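Local coordinates for protein esterase (Thermotoga maritima, PDB 3DOH) that hydrolyses carboxylic esters as a thermostable esterase, its immunoglobulin-like domain preceding a probable alpha/beta-hydrolase catalytic domain, at residues V9-K14 with E20-V25; N103-L108 with E136-I141. All blocks are in the same frame, centred on the assembly; numbering follows the deposited sequence.

Contact 1: residues V9-K14 with E20-V25; sequences VTLITK and EKVCAV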
# COMPACT_ATOMS: atom_id res chain seq x y z
N VAL A 9 -16.99 35.17 4.06
CA VAL A 9 -16.55 33.79 4.12
C VAL A 9 -17.17 33.16 5.36
O VAL A 9 -16.96 33.59 6.49
CB VAL A 9 -15.03 33.69 4.11
CG1 VAL A 9 -14.47 34.76 3.19
CG2 VAL A 9 -14.51 33.91 5.46
N THR A 10 -18.03 32.19 5.12
CA THR A 10 -18.90 31.68 6.14
C THR A 10 -18.57 30.22 6.36
O THR A 10 -18.54 29.42 5.43
CB THR A 10 -20.34 31.82 5.71
OG1 THR A 10 -20.59 33.14 5.23
CG2 THR A 10 -21.25 31.52 6.88
N LEU A 11 -18.28 29.90 7.60
CA LEU A 11 -18.05 28.55 8.05
C LEU A 11 -19.35 27.81 8.20
O LEU A 11 -20.21 28.23 8.96
CB LEU A 11 -17.38 28.65 9.41
CG LEU A 11 -15.85 28.66 9.42
CD1 LEU A 11 -15.30 29.27 8.15
CD2 LEU A 11 -15.30 29.30 10.71
N ILE A 12 -19.53 26.72 7.46
CA ILE A 12 -20.74 25.91 7.64
C ILE A 12 -20.42 24.74 8.59
O ILE A 12 -19.50 23.92 8.31
CB ILE A 12 -21.31 25.38 6.30
CG1 ILE A 12 -21.27 26.45 5.20
CG2 ILE A 12 -22.72 24.81 6.49
CD1 ILE A 12 -22.20 27.65 5.46
N THR A 13 -21.16 24.68 9.71
CA THR A 13 -21.08 23.56 10.65
C THR A 13 -22.36 22.79 10.58
O THR A 13 -23.42 23.34 10.24
CB THR A 13 -20.85 23.96 12.16
OG1 THR A 13 -21.97 24.71 12.68
CG2 THR A 13 -19.55 24.76 12.36
N LYS A 14 -22.27 21.52 10.95
CA LYS A 14 -23.40 20.64 10.89
C LYS A 14 -23.18 19.61 12.01
O LYS A 14 -22.02 19.25 12.32
CB LYS A 14 -23.38 19.98 9.53
CG LYS A 14 -24.55 19.09 9.22
CD LYS A 14 -24.09 18.02 8.27
CE LYS A 14 -25.21 17.54 7.39
NZ LYS A 14 -25.49 18.53 6.31
N GLU A 20 -20.50 18.21 16.32
CA GLU A 20 -20.58 19.27 15.33
C GLU A 20 -19.22 19.51 14.68
O GLU A 20 -18.21 19.65 15.35
CB GLU A 20 -21.09 20.57 15.97
CG GLU A 20 -21.05 21.77 15.04
CD GLU A 20 -20.99 23.08 15.79
OE1 GLU A 20 -20.37 23.12 16.87
OE2 GLU A 20 -21.56 24.08 15.30
N LYS A 21 -19.22 19.55 13.35
CA LYS A 21 -18.02 19.69 12.58
C LYS A 21 -18.26 20.80 11.59
O LYS A 21 -19.40 21.03 11.16
CB LYS A 21 -17.70 18.44 11.76
CG LYS A 21 -17.52 17.06 12.45
CD LYS A 21 -17.08 16.04 11.37
CE LYS A 21 -16.77 14.69 11.91
NZ LYS A 21 -15.57 14.71 12.77
N VAL A 22 -17.18 21.48 11.22
CA VAL A 22 -17.22 22.40 10.10
C VAL A 22 -17.11 21.55 8.81
O VAL A 22 -16.06 20.92 8.56
CB VAL A 22 -16.03 23.39 10.11
CG1 VAL A 22 -16.24 24.43 9.07
CG2 VAL A 22 -15.88 24.05 11.44
N CYS A 23 -18.18 21.56 8.01
CA CYS A 23 -18.30 20.72 6.83
C CYS A 23 -18.17 21.52 5.55
O CYS A 23 -17.86 20.99 4.49
CB CYS A 23 -19.62 19.95 6.84
SG CYS A 23 -21.05 21.01 6.70
N ALA A 24 -18.40 22.82 5.61
CA ALA A 24 -18.19 23.60 4.40
C ALA A 24 -17.77 25.03 4.69
O ALA A 24 -17.92 25.51 5.81
CB ALA A 24 -19.40 23.54 3.52
N VAL A 25 -17.19 25.66 3.69
CA VAL A 25 -16.88 27.06 3.75
C VAL A 25 -17.55 27.65 2.52
O VAL A 25 -17.36 27.15 1.40
CB VAL A 25 -15.35 27.27 3.72
CG1 VAL A 25 -15.01 28.65 3.27
CG2 VAL A 25 -14.74 26.98 5.08
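Ile12 O accepts two backbone N-H groups of the facing strand at once, Cys23 N at 2.7 Å, nearly in line with the carbonyl bond, and Ala24 N at 3.1 Å, approaching more from the side of that bond and tilted out of the carbonyl plane. Val22 CA lies close to the same oxygen with a CA-H...O contact. Ile12 N in turn donates to Ala24 O, and beyond the doubled position Lys14 and Lys21 exchange bonds in both directions, Lys14 N reaching Lys21 O at 2.9 Å. Two residues, Cys23 and Ala24, thus stand opposite the single Ile12, a classic beta bulge that shifts the register of the antiparallel hairpin formed by strands 8-16 and 19-29 in the immunoglobulin-like domain.

On the face of Thr13 and Val22, Thr13 gives its hydroxyl to Glu20, OG1 to OE2 2.7 Å, on the anti side of that oxygen and 24° out of the carboxylate plane. The bond depends on both torsions: Thr13 OG1 sits between its own backbone N and carbonyl carbon (chi1 65°), while the Glu20 chain runs out extended, CG opposite its N (chi1 173°), and passes CB of Thr13. Glu20 OE2 is also bonded by Tyr191, and OE1 holds Arg105 in a salt bridge and Thr94 in a hydrogen bond. Methyls line the same face: Thr13 CG2 meets Val22 CG2 at 3.8 Å, and Leu11 runs alongside Val25, CD1 to CG2 3.9 Å, with Tyr110 and Val112 of strand 110-114 packed against this side. On the face of Ile12 and Ala24 the two CB atoms meet. SG of the bulge residue Cys23 reaches Lys14 CB at 3.8 Å, while the far end of Lys14 leads away to a bound sulfate.

Contact 2: residues N103-L108 with E136-I141; sequences NTRMKL and EKHLII. With SO4 (sulfate ion), chain F; SO4 (sulfate ion), chain G.
A small, mainly polar side-chain contact ties the loop ahead of strand 110-114 to the end of strand 129-139, near the surface of the immunoglobulin-like domain. Arg105 and Glu136 approach from opposite directions, and NH2 meets OE1 at 2.7 Å in a salt bridge at the guanidinium edge, a bent bond, the two flat groups turned 35° apart. The Arg105 chain bends at chi3 (103°), setting the guanidinium between two acids: NH2 on Glu136, NH1 in a salt bridge with Glu20. Glu136 OE1 serves two donors with separate lone pairs: the syn one takes Arg105, the anti one takes His138 NE2 at 2.7 Å, by contrast almost straight and in the imidazole plane. Leu108 crosses the carboxylate, CB lying 3.4 Å from OE2. With an alanine at position Glu136, Arg105 NH2 and His138 NE2 would probably lose their shared acceptor, leaving the imidazole less firmly set. His138 ND1 bonds O4 of a sulfate, probably from the crystallisation liquor, at 2.6 Å; the imidazole also packs edge-to-face with the Tyr191 ring. The arrangement is a histidine-carboxylate hydrogen bond joined to an arginine salt bridge, a polar network linking loop to strand.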
# COMPACT_ATOMS: atom_id res chain seq x y z
N ASN A 103 -16.66 18.98 28.38
CA ASN A 103 -16.18 19.36 27.06
C ASN A 103 -16.36 20.85 26.78
O ASN A 103 -17.24 21.49 27.35
CB ASN A 103 -16.87 18.53 25.97
CG ASN A 103 -16.70 17.04 26.18
OD1 ASN A 103 -15.95 16.61 27.05
ND2 ASN A 103 -17.39 16.25 25.37
N THR A 104 -15.52 21.39 25.91
CA THR A 104 -15.58 22.80 25.55
C THR A 104 -15.48 23.00 24.04
O THR A 104 -14.73 22.31 23.37
CB THR A 104 -14.46 23.61 26.24
OG1 THR A 104 -14.45 24.95 25.73
CG2 THR A 104 -13.11 22.96 25.98
N ARG A 105 -16.26 23.95 23.53
CA ARG A 105 -16.19 24.31 22.11
C ARG A 105 -15.26 25.50 21.89
O ARG A 105 -15.69 26.65 21.96
CB ARG A 105 -17.58 24.62 21.57
CG ARG A 105 -17.76 24.32 20.09
CD ARG A 105 -19.02 24.97 19.54
NE ARG A 105 -18.73 26.17 18.77
CZ ARG A 105 -19.03 26.33 17.48
NH1 ARG A 105 -19.63 25.35 16.82
NH2 ARG A 105 -18.73 27.46 16.86
N MET A 106 -13.99 25.21 21.62
CA MET A 106 -13.24 25.93 20.60
C MET A 106 -14.10 27.02 19.96
O MET A 106 -15.00 26.74 19.17
CB MET A 106 -12.73 24.96 19.53
CG MET A 106 -11.22 24.97 19.35
SD MET A 106 -10.63 23.57 18.39
CE MET A 106 -9.45 24.37 17.31
N LYS A 107 -13.80 28.27 20.30
CA LYS A 107 -13.87 29.37 19.34
C LYS A 107 -13.23 28.98 18.01
O LYS A 107 -12.10 28.50 17.98
CB LYS A 107 -13.20 30.62 19.90
CG LYS A 107 -11.76 30.41 20.34
CD LYS A 107 -11.45 31.19 21.61
CE LYS A 107 -12.50 30.93 22.69
NZ LYS A 107 -13.54 31.99 22.72
N LEU A 108 -13.96 29.19 16.92
CA LEU A 108 -13.53 28.71 15.59
C LEU A 108 -12.65 29.69 14.87
O LEU A 108 -12.96 30.87 14.82
CB LEU A 108 -14.73 28.33 14.71
CG LEU A 108 -15.42 27.04 15.12
CD1 LEU A 108 -16.67 26.78 14.27
CD2 LEU A 108 -14.39 25.90 15.04
N GLU A 136 -20.14 32.25 11.06
CA GLU A 136 -20.44 30.84 11.12
C GLU A 136 -21.89 30.74 10.62
O GLU A 136 -22.58 31.75 10.56
CB GLU A 136 -20.26 30.33 12.55
CG GLU A 136 -18.89 30.72 13.18
CD GLU A 136 -18.58 29.98 14.49
OE1 GLU A 136 -19.39 29.14 14.91
OE2 GLU A 136 -17.53 30.23 15.10
N LYS A 137 -22.35 29.57 10.21
CA LYS A 137 -23.78 29.29 9.93
C LYS A 137 -23.93 27.89 10.51
O LYS A 137 -23.22 26.99 10.05
CB LYS A 137 -24.04 29.24 8.41
CG LYS A 137 -25.43 29.61 7.91
CD LYS A 137 -26.36 28.41 7.79
CE LYS A 137 -27.70 28.76 7.03
NZ LYS A 137 -28.84 29.28 7.92
N HIS A 138 -24.83 27.72 11.47
CA HIS A 138 -24.95 26.45 12.19
C HIS A 138 -26.18 25.67 11.74
O HIS A 138 -27.29 25.92 12.21
CB HIS A 138 -25.00 26.70 13.70
CG HIS A 138 -23.88 27.55 14.21
ND1 HIS A 138 -24.09 28.65 15.01
CD2 HIS A 138 -22.54 27.45 14.05
CE1 HIS A 138 -22.92 29.20 15.31
NE2 HIS A 138 -21.97 28.49 14.74
N LEU A 139 -25.98 24.73 10.83
CA LEU A 139 -27.07 24.20 10.02
C LEU A 139 -27.96 23.28 10.85
O LEU A 139 -27.66 22.10 11.04
CB LEU A 139 -26.52 23.44 8.81
CG LEU A 139 -26.27 24.27 7.55
CD1 LEU A 139 -25.74 23.39 6.42
CD2 LEU A 139 -27.54 24.99 7.12
N ILE A 140 -29.07 23.83 11.34
CA ILE A 140 -30.03 23.06 12.12
C ILE A 140 -29.99 23.45 13.59
O ILE A 140 -31.01 23.44 14.28
CB ILE A 140 -29.77 21.54 12.00
CG1 ILE A 140 -29.79 21.12 10.53
CG2 ILE A 140 -30.79 20.76 12.80
CD1 ILE A 140 -31.17 21.10 9.91
N ILE A 141 -28.80 23.79 14.08
CA ILE A 141 -28.65 24.37 15.41
C ILE A 141 -29.19 25.79 15.46
O ILE A 141 -29.56 26.29 16.52
CB ILE A 141 -27.18 24.37 15.86
CG1 ILE A 141 -26.76 22.97 16.34
CG2 ILE A 141 -26.96 25.40 16.96
CD1 ILE A 141 -25.35 22.90 16.86
S SO4 F . -30.91 25.29 8.32
O1 SO4 F . -30.02 26.40 8.67
O2 SO4 F . -31.09 25.22 6.88
O3 SO4 F . -32.21 25.48 8.90
O4 SO4 F . -30.38 24.02 8.80
S SO4 G . -27.07 29.88 16.64
O1 SO4 G . -26.47 29.43 17.89
O2 SO4 G . -26.57 31.24 16.40
O3 SO4 G . -28.53 29.87 16.71
O4 SO4 G . -26.64 29.01 15.54

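Contact 1 comes first in the chain and closes before contact 2 opens; their centres lie about 9 Å apart, and both reach the same sheet of the immunoglobulin-like domain. Strand 8-16 of contact 1 lies between strand 19-29 and strand 129-139 of contact 2, where Lys137 N probably bonds Leu11 O at 2.8 Å. Side chains also join the two, with Arg105 as a further tie: Thr13 packs against His138 and Ile12 against Leu139. Tyr191 and helix 192-195, within the hydrolase family region, lie against this group, so the two contacts together border the junction between the immunoglobulin-like and hydrolase parts.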